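PDB 6RQA: iminosuccinate reductase from Paracoccus denitrificans, which catalyses the NADH-dependent reduction of iminosuccinate to L-aspartate, regenerating the amino group donor for the first step of the beta-hydroxyaspartate cycle. Local coordinates for residues R259-E264 and G297-R302. Residues are numbered along the deposited sequence; the frame is centred on the assembly and turned at random.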
ATOM      1  N   ARG A 259      25.793  22.358   0.099  1.00 48.19           N
ATOM      2  CA  ARG A 259      25.329  21.780  -1.158  1.00 54.43           C
ATOM      3  C   ARG A 259      24.531  20.524  -0.830  1.00 59.19           C
ATOM      4  O   ARG A 259      25.091  19.527  -0.364  1.00 61.45           O
ATOM      5  CB  ARG A 259      26.508  21.474  -2.078  1.00 53.76           C
ATOM      6  CG  ARG A 259      26.105  21.061  -3.483  1.00 52.09           C
ATOM      7  CD  ARG A 259      27.304  21.034  -4.416  1.00 64.45           C
ATOM      8  NE  ARG A 259      27.911  22.354  -4.568  1.00 80.35           N
ATOM      9  CZ  ARG A 259      28.955  22.611  -5.350  1.00 80.83           C
ATOM     10  NH1 ARG A 259      29.515  21.638  -6.056  1.00 76.64           N
ATOM     11  NH2 ARG A 259      29.442  23.842  -5.427  1.00 77.41           N
ATOM     12  N   ILE A 260      23.225  20.573  -1.070  1.00 54.99           N
ATOM     13  CA  ILE A 260      22.295  19.572  -0.562  1.00 49.29           C
ATOM     14  C   ILE A 260      22.050  18.500  -1.612  1.00 56.09           C
ATOM     15  O   ILE A 260      21.843  18.795  -2.795  1.00 67.20           O
ATOM     16  CB  ILE A 260      20.973  20.237  -0.133  1.00 48.35           C
ATOM     17  CG1 ILE A 260      21.235  21.275   0.959  1.00 50.72           C
ATOM     18  CG2 ILE A 260      19.981  19.194   0.347  1.00 43.81           C
ATOM     19  CD1 ILE A 260      20.010  22.065   1.351  1.00 44.98           C
ATOM     20  N   PHE A 261      22.072  17.242  -1.171  1.00 51.21           N
ATOM     21  CA  PHE A 261      21.692  16.101  -1.988  1.00 44.51           C
ATOM     22  C   PHE A 261      20.678  15.268  -1.218  1.00 50.47           C
ATOM     23  O   PHE A 261      20.612  15.317   0.013  1.00 57.76           O
ATOM     24  CB  PHE A 261      22.910  15.245  -2.369  1.00 39.61           C
ATOM     25  CG  PHE A 261      23.975  16.001  -3.110  1.00 51.58           C
ATOM     26  CD1 PHE A 261      24.971  16.676  -2.423  1.00 50.53           C
ATOM     27  CD2 PHE A 261      23.981  16.039  -4.495  1.00 55.81           C
ATOM     28  CE1 PHE A 261      25.952  17.375  -3.103  1.00 50.03           C
ATOM     29  CE2 PHE A 261      24.959  16.736  -5.181  1.00 47.71           C
ATOM     30  CZ  PHE A 261      25.946  17.404  -4.484  1.00 44.88           C
ATOM     31  N   THR A 262      19.875  14.500  -1.952  1.00 55.37           N
ATOM     32  CA  THR A 262      18.839  13.690  -1.324  1.00 52.11           C
ATOM     33  C   THR A 262      18.504  12.516  -2.231  1.00 48.08           C
ATOM     34  O   THR A 262      18.988  12.414  -3.362  1.00 52.96           O
ATOM     35  CB  THR A 262      17.582  14.515  -1.025  1.00 47.32           C
ATOM     36  OG1 THR A 262      16.677  13.737  -0.233  1.00 43.78           O
ATOM     37  CG2 THR A 262      16.888  14.909  -2.318  1.00 52.61           C
ATOM     38  N   ASP A 263      17.662  11.623  -1.711  1.00 51.08           N
ATOM     39  CA  ASP A 263      17.166  10.484  -2.476  1.00 56.25           C
ATOM     40  C   ASP A 263      15.881  10.815  -3.225  1.00 58.30           C
ATOM     41  O   ASP A 263      15.745  10.472  -4.404  1.00 63.92           O
ATOM     42  CB  ASP A 263      16.943   9.286  -1.547  1.00 48.43           C
ATOM     43  CG  ASP A 263      16.240   9.665  -0.255  1.00 48.31           C
ATOM     44  OD1 ASP A 263      15.660  10.770  -0.184  1.00 44.25           O
ATOM     45  OD2 ASP A 263      16.275   8.857   0.698  1.00 44.62           O
ATOM     46  N   GLU A 264      14.938  11.481  -2.563  1.00 57.41           N
ATOM     47  CA  GLU A 264      13.699  11.933  -3.183  1.00 65.93           C
ATOM     48  C   GLU A 264      13.494  13.393  -2.810  1.00 67.38           C
ATOM     49  O   GLU A 264      13.318  13.714  -1.630  1.00 72.73           O
ATOM     50  CB  GLU A 264      12.508  11.082  -2.730  1.00 67.49           C
ATOM     51  CG  GLU A 264      11.231  11.324  -3.519  1.00 74.03           C
ATOM     52  CD  GLU A 264      11.326  10.831  -4.951  1.00 79.13           C
ATOM     53  OE1 GLU A 264      12.154   9.936  -5.223  1.00 79.45           O
ATOM     54  OE2 GLU A 264      10.575  11.341  -5.808  1.00 81.88           O
ATOM     55  N   GLY A 297      27.000   9.930 -12.699  1.00 48.45           N
ATOM     56  CA  GLY A 297      27.950  10.749 -13.419  1.00 44.12           C
ATOM     57  C   GLY A 297      27.404  12.046 -13.977  1.00 57.65           C
ATOM     58  O   GLY A 297      28.163  12.796 -14.604  1.00 71.45           O
ATOM     59  N   ASP A 298      26.119  12.339 -13.771  1.00 63.23           N
ATOM     60  CA  ASP A 298      25.534  13.571 -14.288  1.00 62.16           C
ATOM     61  C   ASP A 298      25.809  14.775 -13.397  1.00 67.72           C
ATOM     62  O   ASP A 298      25.721  15.912 -13.872  1.00 70.47           O
ATOM     63  CB  ASP A 298      24.024  13.402 -14.471  1.00 64.32           C
ATOM     64  CG  ASP A 298      23.674  12.338 -15.495  1.00 82.43           C
ATOM     65  OD1 ASP A 298      23.896  11.142 -15.213  1.00 91.21           O
ATOM     66  OD2 ASP A 298      23.177  12.698 -16.583  1.00 92.15           O
ATOM     67  N   ASP A 299      26.138  14.556 -12.127  1.00 75.17           N
ATOM     68  CA  ASP A 299      26.418  15.627 -11.189  1.00 68.85           C
ATOM     69  C   ASP A 299      27.842  15.484 -10.668  1.00 60.48           C
ATOM     70  O   ASP A 299      28.230  14.390 -10.234  1.00 66.99           O
ATOM     71  CB  ASP A 299      25.416  15.599 -10.017  1.00 67.17           C
ATOM     72  CG  ASP A 299      25.459  16.861  -9.168  1.00 62.49           C
ATOM     73  OD1 ASP A 299      26.550  17.239  -8.693  1.00 53.66           O
ATOM     74  OD2 ASP A 299      24.390  17.475  -8.971  1.00 61.14           O
ATOM     75  N   PRO A 300      28.652  16.547 -10.701  1.00 52.97           N
ATOM     76  CA  PRO A 300      30.022  16.430 -10.177  1.00 58.18           C
ATOM     77  C   PRO A 300      30.072  16.176  -8.681  1.00 62.99           C
ATOM     78  O   PRO A 300      31.035  15.566  -8.202  1.00 63.23           O
ATOM     79  CB  PRO A 300      30.657  17.779 -10.548  1.00 53.42           C
ATOM     80  CG  PRO A 300      29.503  18.713 -10.711  1.00 53.30           C
ATOM     81  CD  PRO A 300      28.380  17.883 -11.259  1.00 60.09           C
ATOM     82  N   GLY A 301      29.069  16.624  -7.929  1.00 61.20           N
ATOM     83  CA  GLY A 301      28.997  16.324  -6.514  1.00 60.15           C
ATOM     84  C   GLY A 301      29.496  17.432  -5.611  1.00 60.05           C
ATOM     85  O   GLY A 301      28.971  18.549  -5.635  1.00 50.33           O
ATOM     86  N   ARG A 302      30.514  17.124  -4.804  1.00 61.00           N
ATOM     87  CA  ARG A 302      31.023  18.093  -3.837  1.00 58.16           C
ATOM     88  C   ARG A 302      31.647  19.298  -4.532  1.00 62.84           C
ATOM     89  O   ARG A 302      31.287  20.446  -4.248  1.00 68.98           O
ATOM     90  CB  ARG A 302      32.035  17.421  -2.909  1.00 50.91           C
ATOM     91  CG  ARG A 302      32.923  18.394  -2.151  1.00 57.72           C
ATOM     92  CD  ARG A 302      33.810  17.673  -1.149  1.00 66.05           C
ATOM     93  NE  ARG A 302      33.041  17.147  -0.025  1.00 76.55           N
ATOM     94  CZ  ARG A 302      32.775  17.833   1.082  1.00 79.00           C
ATOM     95  NH1 ARG A 302      33.218  19.076   1.217  1.00 67.68           N
ATOM     96  NH2 ARG A 302      32.066  17.276   2.053  1.00 88.79           N
TER
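Arg259 and Phe261, alternate residues on one side of strand 259-262, both reach for the backbone carbonyl of Gly301. Arg259 sends CG anti to its own N (chi1 -172°), stays extended as far as CD and bends at chi3, about the CG-CD bond, which brings its guanidinium to this carbonyl. NH1 donates to Gly301 O over 3.2 Å in a nearly straight bond (162°), and the acceptor lies at the edge of the guanidinium, close to its plane. The carbonyl O of Arg302 sits instead over one face of the same group, where no N-H points at it, and is not hydrogen-bonded to it.

Phe261 meets the same carbonyl with its rim: CZ is 3.4 Å from Gly301 O, which lies near the ring plane, so the partly positive edge faces the oxygen. Further round the rim, CE2 comes about equally near both carboxylate oxygens of Asp299, with OD1 close to the ring plane and the carboxylate turned 70° from the ring. That carboxylate is held by its own loop: Gly301 N donates to the anti lone pair of Asp299 OD1 (2.7 Å), closing an Asx turn around Pro300.

The arrangement belongs to the NAD-binding domain, whose parallel sheet places strand 259-262 between strands 307-311 and 288-290. The loop holding Asp299 and Gly301 leaves helix 291-295 through a Schellman motif at Gly297 and leads on to strand 307-311; Val294 of that helix touches both Phe261 and Asp299, while Arg302, whose CB points away from the strand, bonds Leu143 O through NE and Thr235 O through NH2.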